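Local atomic coordinates of mevalonate 3-kinase (Thermoplasma acidophilum, PDB entry 4RKS), a protein that phosphorylates (R)-mevalonate at its 3-hydroxyl with ATP, a step of the alternative mevalonate pathway to isoprenoids in extreme acidophiles of the Thermoplasmatales. Residues V35-G40 with I292-S297; T69-D74 with A132-A137; V215-Y220 with H258-G263. All blocks are in the same frame, centred on the assembly; numbering follows the deposited sequence.

Interaction 1 (V35-G40 with I292-S297); sequences VVLLGG and IVTGGS. With MEV ((R)-mevalonate), chain C.
Leu37 reaches across to the 292-297 loop with both of its methyl groups. CG stands anti to the carbonyl carbon (chi1 -62°), and the fork that follows is split between two neighbours: CD1 lies 3.5 Å from the carbonyl O of Val293, while CD2 meets the methyl CG2 of Thr294 at 3.9 Å. CD2 also packs against the bound (R)-mevalonate, 3.8 Å from its carboxylate carbon C5. At the start of both segments, Val35 CG2 and Ile292 CD1 lie 4.4 Å apart. The two loops come from the N-terminal and C-terminal family regions of this GHMP kinase, and together they form part of the mevalonate pocket. On one side, the backbone N-H of Leu38 points almost straight at the ligand carboxylate, N to O4 2.8 Å with an angle of 175° at the hydrogen; Arg163 also hydrogen-bonds the ligand. On the other, Thr294 presents carbon rather than its hydroxyl: with OG1 between the backbone N and the carbonyl carbon (chi1 60°), CB lies 3.8 Å from the ligand hydroxyl O7, and CG2 is left beside carboxylate oxygen O3. Next to it Gly295 N is 3.7 Å from the ligand methyl C6, the glycine backbone itself forming this part of the wall. Asp253 OD2 accepts from Leu37 N, tying the 35-40 loop to helix 243-262.

Interaction 2 (T69-D74 with A132-A137); sequences TRIYAD and ASIGAA
In the N-terminal region of this GHMP kinase, helix 128-141 packs against a layer of antiparallel strands, and here strand 66-73 meets its middle turns. The axes of the short segments 69-73 and 132-137 pass 8.7 Å apart, their directions differing by 47°. A hydroxyl pair and a small apolar cluster join them. At the start of the strand segment, Thr69 OG1 donates to Ser133 OG over a short 2.6 Å. Each hydroxyl is turned toward the other: Thr69 OG1 lies anti to its own carbonyl carbon (chi1 -77°), whereas Ser133 OG sits between its backbone N and carbonyl carbon (chi1 65°). That second torsion also brings Ser133 OG back toward the preceding helical turn, where it hydrogen-bonds Gly130 O. The serine hydroxyl thus joins the threonine to the helix backbone, and this buried polar pair is satisfied within the protein. The carbon atoms are close as well, Thr69 CB lying 4.0 Å from Ser133 CB.

Two residues along the strand, Ile71 also points its side chain at the helix. Its terminal methyl CD1 ends 3.8 Å from Ala137 CB, one helical turn beyond Ser133, and 4.3 Å from CG2 of Ile134. The end of the isoleucine chain thus meets the helix at the alanine methyl, and Ile134 touches the same CD1 with its branch. Tyr115 of the adjoining strand 113-120, an ATP-binding residue, touches both Thr69 and Ile134, and Ser27 of strand 24-34 lies against Thr69 and Ala137. Alternate strand residues, Thr69 and Ile71, thus face the helix while Arg70 between them points away, a pattern characteristic of the alpha+beta N-terminal domain of GHMP kinases, in which helices cover one face of a largely antiparallel sheet.

Interaction 3 (V215-Y220 with H258-G263); sequences VRSDLY and HSILRG
Ile260 projects from helix 243-262 toward the turn at 217-220 and is met there by two side chains of different character. Its CG2 branch lies anti to the backbone N and faces Ser217, approaching OG at 3.6 Å and CB at 3.8 Å. The other branch is reached by the tip of Leu219, CD1 lying 4.3 Å from Ile260 CG1. The two branches of one isoleucine are therefore divided between a serine and a leucine, both of which point their side chains at the helix.

The serine is oriented for more than this van der Waals contact. With OG anti to its backbone N (chi1 176°), Ser217 accepts from Leu219 N at 3.2 Å, with an angle of 149° at the hydrogen. This is a capping bond just ahead of helix 220-238. The type I turn from Ser217 to Tyr220 is closed in addition by Tyr220 N donating to Ser217 O at 3.0 Å. Ser217 OG also lies a short 2.5 Å from a water, which in turn donates to Ile260 O at 2.7 Å. Packing and a water bridge thus run side by side: the methyl of Ile260 rests against the serine while its carbonyl is joined to the same side chain through solvent. Leu219 lies at the exposed border of the contact, and Ile260 is buried.

Within the 215-220 segment, the ring of Tyr220 carries Val215 CA over one face, 3.8 Å above its plane and displaced toward the rim. The contact bridges the 215-220 connection, between helices 207-214 and 220-238, and the C-terminal part of helix 243-262; Ile214 of helix 207-214 also packs against Ile260, and Val264 in the following loop touches Ser217.

Interactions 1 and 3 adjoin one another, with centres about 13 Å apart, and two hydrogen bonds probably join them: Gly39 O with Tyr220 OH (2.6 Å) and Val293 O with His258 NE2 (2.8 Å). The turn and helix end of interaction 3 thus back both loops that line the mevalonate pocket, although the side chain of Ile260 itself is about 12 Å from the ligand. Interaction 2 is separate, its centre about 27 Å from that of interaction 1 and 37 Å from that of interaction 3, on the other side of the chain's centre from the latter. It lies beside the nucleotide site instead: the side chain of Thr69 is about 3 Å from that of the ATP-binding Tyr115.

Interaction 1 (V35-G40 with I292-S297)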
loop_
_atom_site.group_PDB
_atom_site.type_symbol
_atom_site.label_atom_id
_atom_site.label_comp_id
_atom_site.label_asym_id
_atom_site.label_seq_id
_atom_site.Cartn_x
_atom_site.Cartn_y
_atom_site.Cartn_z
ATOM N N VAL A 35 -5.993 -0.869 -5.849
ATOM C CA VAL A 35 -6.664 -1.332 -7.071
ATOM C C VAL A 35 -8.181 -1.091 -6.987
ATOM O O VAL A 35 -8.822 -0.668 -7.961
ATOM C CB VAL A 35 -6.354 -2.836 -7.335
ATOM C CG1 VAL A 35 -7.337 -3.442 -8.325
ATOM C CG2 VAL A 35 -4.913 -3.000 -7.831
ATOM N N VAL A 36 -8.754 -1.376 -5.826
ATOM C CA VAL A 36 -10.061 -0.817 -5.449
ATOM C C VAL A 36 -9.739 0.120 -4.303
ATOM O O VAL A 36 -9.224 -0.309 -3.261
ATOM C CB VAL A 36 -11.094 -1.898 -5.041
ATOM C CG1 VAL A 36 -12.409 -1.254 -4.528
ATOM C CG2 VAL A 36 -11.393 -2.816 -6.232
ATOM N N LEU A 37 -9.999 1.403 -4.519
ATOM C CA LEU A 37 -9.361 2.455 -3.750
ATOM C C LEU A 37 -10.085 2.738 -2.453
ATOM O O LEU A 37 -11.302 2.915 -2.451
ATOM C CB LEU A 37 -9.269 3.730 -4.599
ATOM C CG LEU A 37 -8.427 3.557 -5.863
ATOM C CD1 LEU A 37 -8.497 4.799 -6.756
ATOM C CD2 LEU A 37 -6.999 3.244 -5.466
ATOM N N LEU A 38 -9.330 2.814 -1.356
ATOM C CA LEU A 38 -9.931 3.058 -0.049
ATOM C C LEU A 38 -10.154 4.540 0.262
ATOM O O LEU A 38 -9.258 5.364 0.110
ATOM C CB LEU A 38 -9.067 2.448 1.054
ATOM C CG LEU A 38 -9.610 2.696 2.461
ATOM C CD1 LEU A 38 -10.904 1.919 2.650
ATOM C CD2 LEU A 38 -8.567 2.288 3.492
ATOM N N GLY A 39 -11.362 4.861 0.711
ATOM C CA GLY A 39 -11.643 6.166 1.260
ATOM C C GLY A 39 -12.540 6.016 2.463
ATOM O O GLY A 39 -13.684 5.557 2.338
ATOM N N GLY A 40 -12.030 6.401 3.630
ATOM C CA GLY A 40 -12.822 6.358 4.846
ATOM C C GLY A 40 -12.271 5.387 5.868
ATOM O O GLY A 40 -12.020 4.217 5.571
ATOM N N ILE A 292 -3.900 3.895 -13.050
ATOM C CA ILE A 292 -4.420 4.064 -11.690
ATOM C C ILE A 292 -3.866 5.364 -11.090
ATOM O O ILE A 292 -2.704 5.694 -11.310
ATOM C CB ILE A 292 -4.023 2.872 -10.779
ATOM C CG1 ILE A 292 -4.671 1.572 -11.257
ATOM C CG2 ILE A 292 -4.376 3.141 -9.295
ATOM C CD1 ILE A 292 -4.065 0.336 -10.626
ATOM N N VAL A 293 -4.694 6.101 -10.348
ATOM C CA VAL A 293 -4.216 7.207 -9.518
ATOM C C VAL A 293 -4.715 6.971 -8.095
ATOM O O VAL A 293 -5.912 6.793 -7.899
ATOM C CB VAL A 293 -4.728 8.585 -10.022
ATOM C CG1 VAL A 293 -4.242 9.710 -9.115
ATOM C CG2 VAL A 293 -4.320 8.821 -11.488
ATOM N N THR A 294 -3.820 6.953 -7.108
ATOM C CA THR A 294 -4.261 6.745 -5.725
ATOM C C THR A 294 -4.390 8.100 -5.019
ATOM O O THR A 294 -5.218 8.905 -5.408
ATOM C CB THR A 294 -3.306 5.789 -4.946
ATOM O OG1 THR A 294 -1.975 6.331 -4.906
ATOM C CG2 THR A 294 -3.258 4.427 -5.630
ATOM N N GLY A 295 -3.578 8.370 -4.003
ATOM C CA GLY A 295 -3.705 9.626 -3.273
ATOM C C GLY A 295 -2.628 10.650 -3.598
ATOM O O GLY A 295 -2.807 11.839 -3.383
ATOM N N GLY A 296 -1.500 10.184 -4.116
ATOM C CA GLY A 296 -0.385 11.061 -4.412
ATOM C C GLY A 296 -0.395 11.548 -5.847
ATOM O O GLY A 296 -1.288 11.224 -6.627
ATOM N N SER A 297 0.603 12.341 -6.199
ATOM C CA SER A 297 0.662 12.926 -7.534
ATOM C C SER A 297 1.335 11.985 -8.524
ATOM O O SER A 297 2.230 12.382 -9.265
ATOM C CB SER A 297 1.400 14.265 -7.485
ATOM O OG SER A 297 0.779 15.129 -6.551
HETATM C C8 MEV C . -5.129 4.159 1.252
HETATM O O8 MEV C . -5.167 4.287 2.660
HETATM C C2 MEV C . -5.553 5.482 0.652
HETATM C C3 MEV C . -5.272 5.700 -0.825
HETATM O O7 MEV C . -3.950 5.385 -1.178
HETATM C C4 MEV C . -6.212 4.873 -1.687
HETATM C C5 MEV C . -5.746 3.443 -1.894
HETATM O O3 MEV C . -4.550 3.176 -2.219
HETATM O O4 MEV C . -6.559 2.506 -1.715
HETATM C C6 MEV C . -5.501 7.170 -1.096
#

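Interaction 2 (T69-D74 with A132-A137)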
loop_
_atom_site.group_PDB
_atom_site.type_symbol
_atom_site.label_atom_id
_atom_site.label_comp_id
_atom_site.label_asym_id
_atom_site.label_seq_id
_atom_site.Cartn_x
_atom_site.Cartn_y
_atom_site.Cartn_z
ATOM N N THR A 69 13.407 -2.650 8.380
ATOM C CA THR A 69 13.071 -2.433 9.778
ATOM C C THR A 69 14.021 -3.183 10.687
ATOM O O THR A 69 14.446 -4.286 10.363
ATOM C CB THR A 69 11.629 -2.887 10.061
ATOM O OG1 THR A 69 10.739 -1.901 9.561
ATOM C CG2 THR A 69 11.371 -3.086 11.560
ATOM N N ARG A 70 14.349 -2.577 11.826
ATOM C CA ARG A 70 15.126 -3.231 12.873
ATOM C C ARG A 70 14.417 -2.993 14.218
ATOM O O ARG A 70 14.197 -1.844 14.634
ATOM C CB ARG A 70 16.566 -2.693 12.876
ATOM C CG ARG A 70 17.450 -3.091 14.054
ATOM C CD ARG A 70 17.947 -4.520 13.984
ATOM N NE ARG A 70 18.436 -4.882 12.659
ATOM C CZ ARG A 70 18.833 -6.105 12.312
ATOM N NH1 ARG A 70 18.823 -7.104 13.202
ATOM N NH2 ARG A 70 19.240 -6.332 11.070
ATOM N N ILE A 71 14.026 -4.078 14.873
ATOM C CA ILE A 71 13.448 -3.997 16.223
ATOM C C ILE A 71 14.414 -4.657 17.181
ATOM O O ILE A 71 14.852 -5.786 16.951
ATOM C CB ILE A 71 12.067 -4.650 16.299
ATOM C CG1 ILE A 71 11.071 -3.817 15.494
ATOM C CG2 ILE A 71 11.601 -4.788 17.769
ATOM C CD1 ILE A 71 9.780 -4.529 15.168
ATOM N N TYR A 72 14.790 -3.938 18.237
ATOM C CA TYR A 72 15.877 -4.410 19.086
ATOM C C TYR A 72 15.645 -4.077 20.549
ATOM O O TYR A 72 15.013 -3.069 20.878
ATOM C CB TYR A 72 17.218 -3.821 18.607
ATOM C CG TYR A 72 17.240 -2.299 18.532
ATOM C CD1 TYR A 72 16.660 -1.625 17.461
ATOM C CD2 TYR A 72 17.826 -1.544 19.534
ATOM C CE1 TYR A 72 16.687 -0.235 17.384
ATOM C CE2 TYR A 72 17.855 -0.156 19.473
ATOM C CZ TYR A 72 17.285 0.489 18.393
ATOM O OH TYR A 72 17.307 1.864 18.329
ATOM N N ALA A 73 16.147 -4.939 21.432
ATOM C CA ALA A 73 16.118 -4.665 22.874
ATOM C C ALA A 73 16.814 -3.340 23.160
ATOM O O ALA A 73 17.825 -3.026 22.524
ATOM C CB ALA A 73 16.786 -5.781 23.647
ATOM N N ASP A 74 16.297 -2.592 24.131
ATOM C CA ASP A 74 16.814 -1.250 24.414
ATOM C C ASP A 74 16.506 -0.839 25.866
ATOM O O ASP A 74 15.704 -1.488 26.534
ATOM C CB ASP A 74 16.210 -0.252 23.410
ATOM C CG ASP A 74 17.063 0.989 23.227
ATOM O OD1 ASP A 74 17.981 1.205 24.041
ATOM O OD2 ASP A 74 16.803 1.752 22.276
ATOM N N ALA A 132 3.645 -3.276 7.682
ATOM C CA ALA A 132 3.782 -4.699 7.395
ATOM C C ALA A 132 5.140 -5.252 7.867
ATOM O O ALA A 132 5.219 -6.389 8.346
ATOM C CB ALA A 132 3.584 -4.945 5.909
ATOM N N SER A 133 6.200 -4.445 7.762
ATOM C CA SER A 133 7.536 -4.924 8.136
ATOM C C SER A 133 7.597 -5.147 9.637
ATOM O O SER A 133 8.279 -6.067 10.115
ATOM C CB SER A 133 8.641 -3.950 7.701
ATOM O OG SER A 133 8.536 -2.727 8.397
ATOM N N ILE A 134 6.896 -4.302 10.385
ATOM C CA ILE A 134 6.744 -4.537 11.812
ATOM C C ILE A 134 6.076 -5.879 12.054
ATOM O O ILE A 134 6.548 -6.672 12.866
ATOM C CB ILE A 134 5.929 -3.440 12.488
ATOM C CG1 ILE A 134 6.646 -2.099 12.340
ATOM C CG2 ILE A 134 5.742 -3.759 13.964
ATOM C CD1 ILE A 134 5.873 -0.963 12.886
ATOM N N GLY A 135 4.978 -6.136 11.350
ATOM C CA GLY A 135 4.311 -7.431 11.465
ATOM C C GLY A 135 5.209 -8.624 11.163
ATOM O O GLY A 135 5.198 -9.628 11.879
ATOM N N ALA A 136 6.002 -8.513 10.102
ATOM C CA ALA A 136 6.900 -9.593 9.702
ATOM C C ALA A 136 7.962 -9.816 10.752
ATOM O O ALA A 136 8.385 -10.925 10.956
ATOM C CB ALA A 136 7.567 -9.292 8.346
ATOM N N ALA A 137 8.419 -8.752 11.398
ATOM C CA ALA A 137 9.424 -8.905 12.461
ATOM C C ALA A 137 8.851 -9.664 13.678
ATOM O O ALA A 137 9.503 -10.535 14.243
ATOM C CB ALA A 137 9.956 -7.540 12.883
#

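Interaction 3 (V215-Y220 with H258-G263)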
loop_
_atom_site.group_PDB
_atom_site.type_symbol
_atom_site.label_atom_id
_atom_site.label_comp_id
_atom_site.label_asym_id
_atom_site.label_seq_id
_atom_site.Cartn_x
_atom_site.Cartn_y
_atom_site.Cartn_z
ATOM N N VAL A 215 -15.932 10.977 3.097
ATOM C CA VAL A 215 -17.133 10.515 3.785
ATOM C C VAL A 215 -18.208 11.616 3.822
ATOM O O VAL A 215 -19.373 11.361 4.127
ATOM C CB VAL A 215 -16.796 10.031 5.223
ATOM C CG1 VAL A 215 -17.986 9.325 5.855
ATOM C CG2 VAL A 215 -15.596 9.073 5.189
ATOM N N ARG A 216 -17.833 12.841 3.487
ATOM C CA ARG A 216 -18.828 13.916 3.472
ATOM C C ARG A 216 -19.745 13.865 2.240
ATOM O O ARG A 216 -20.824 14.472 2.235
ATOM C CB ARG A 216 -18.132 15.274 3.555
ATOM C CG ARG A 216 -17.485 15.528 4.902
ATOM C CD ARG A 216 -16.569 16.727 4.870
ATOM N NE ARG A 216 -15.998 16.956 6.190
ATOM C CZ ARG A 216 -14.983 17.772 6.432
ATOM N NH1 ARG A 216 -14.415 18.440 5.440
ATOM N NH2 ARG A 216 -14.539 17.915 7.670
ATOM N N SER A 217 -19.316 13.139 1.209
ATOM C CA SER A 217 -20.053 13.061 -0.057
ATOM C C SER A 217 -21.371 12.277 0.028
ATOM O O SER A 217 -21.448 11.219 0.650
ATOM C CB SER A 217 -19.163 12.440 -1.139
ATOM O OG SER A 217 -19.878 12.275 -2.351
ATOM N N ASP A 218 -22.401 12.812 -0.625
ATOM C CA ASP A 218 -23.704 12.161 -0.724
ATOM C C ASP A 218 -23.637 10.852 -1.510
ATOM O O ASP A 218 -24.499 9.987 -1.376
ATOM C CB ASP A 218 -24.706 13.106 -1.386
ATOM C CG ASP A 218 -24.520 14.545 -0.942
ATOM O OD1 ASP A 218 -24.226 14.761 0.254
ATOM O OD2 ASP A 218 -24.652 15.458 -1.784
ATOM N N LEU A 219 -22.619 10.719 -2.348
ATOM C CA LEU A 219 -22.414 9.485 -3.095
ATOM C C LEU A 219 -21.631 8.449 -2.286
ATOM O O LEU A 219 -21.429 7.328 -2.752
ATOM C CB LEU A 219 -21.679 9.780 -4.401
ATOM C CG LEU A 219 -22.310 10.855 -5.267
ATOM C CD1 LEU A 219 -21.272 11.412 -6.220
ATOM C CD2 LEU A 219 -23.481 10.267 -6.021
ATOM N N TYR A 220 -21.192 8.810 -1.079
ATOM C CA TYR A 220 -20.330 7.906 -0.320
ATOM C C TYR A 220 -20.982 6.561 0.006
ATOM O O TYR A 220 -20.322 5.526 -0.131
ATOM C CB TYR A 220 -19.824 8.551 0.973
ATOM C CG TYR A 220 -18.785 7.697 1.672
ATOM C CD1 TYR A 220 -17.604 7.349 1.026
ATOM C CD2 TYR A 220 -18.982 7.243 2.967
ATOM C CE1 TYR A 220 -16.649 6.562 1.650
ATOM C CE2 TYR A 220 -18.031 6.476 3.602
ATOM C CZ TYR A 220 -16.870 6.126 2.936
ATOM O OH TYR A 220 -15.928 5.354 3.567
ATOM N N HIS A 258 -12.036 9.394 -7.967
ATOM C CA HIS A 258 -11.566 10.771 -8.031
ATOM C C HIS A 258 -12.648 11.751 -8.485
ATOM O O HIS A 258 -12.533 12.955 -8.253
ATOM C CB HIS A 258 -10.316 10.838 -8.896
ATOM C CG HIS A 258 -9.118 10.262 -8.208
ATOM N ND1 HIS A 258 -8.524 10.877 -7.130
ATOM C CD2 HIS A 258 -8.440 9.106 -8.403
ATOM C CE1 HIS A 258 -7.513 10.140 -6.706
ATOM N NE2 HIS A 258 -7.438 9.060 -7.462
ATOM N N SER A 259 -13.723 11.238 -9.073
ATOM C CA SER A 259 -14.904 12.075 -9.307
ATOM C C SER A 259 -15.607 12.392 -7.977
ATOM O O SER A 259 -16.089 13.506 -7.765
ATOM C CB SER A 259 -15.868 11.394 -10.279
ATOM O OG SER A 259 -17.014 12.192 -10.502
ATOM N N ILE A 260 -15.646 11.421 -7.068
ATOM C CA ILE A 260 -16.247 11.666 -5.754
ATOM C C ILE A 260 -15.412 12.664 -4.935
ATOM O O ILE A 260 -15.956 13.603 -4.364
ATOM C CB ILE A 260 -16.433 10.358 -4.962
ATOM C CG1 ILE A 260 -17.438 9.465 -5.684
ATOM C CG2 ILE A 260 -16.904 10.650 -3.541
ATOM C CD1 ILE A 260 -17.617 8.109 -5.070
ATOM N N LEU A 261 -14.096 12.484 -4.917
ATOM C CA LEU A 261 -13.211 13.403 -4.202
ATOM C C LEU A 261 -13.313 14.851 -4.707
ATOM O O LEU A 261 -13.399 15.778 -3.903
ATOM C CB LEU A 261 -11.758 12.917 -4.280
ATOM C CG LEU A 261 -11.455 11.700 -3.397
ATOM C CD1 LEU A 261 -10.018 11.209 -3.559
ATOM C CD2 LEU A 261 -11.745 11.998 -1.940
ATOM N N ARG A 262 -13.307 15.046 -6.025
ATOM C CA ARG A 262 -13.386 16.392 -6.600
ATOM C C ARG A 262 -14.640 17.124 -6.140
ATOM O O ARG A 262 -14.605 18.325 -5.894
ATOM C CB ARG A 262 -13.342 16.341 -8.137
ATOM C CG ARG A 262 -11.934 16.130 -8.713
ATOM C CD ARG A 262 -11.894 16.326 -10.241
ATOM N NE ARG A 262 -12.830 15.442 -10.940
ATOM C CZ ARG A 262 -12.523 14.235 -11.409
ATOM N NH1 ARG A 262 -11.293 13.747 -11.258
ATOM N NH2 ARG A 262 -13.448 13.513 -12.023
ATOM N N GLY A 263 -15.741 16.392 -6.008
ATOM C CA GLY A 263 -16.974 16.950 -5.490
ATOM C C GLY A 263 -16.934 17.311 -4.012
ATOM O O GLY A 263 -17.862 17.937 -3.510
HETATM O O HOH W 1 -18.641 13.794 -3.966
#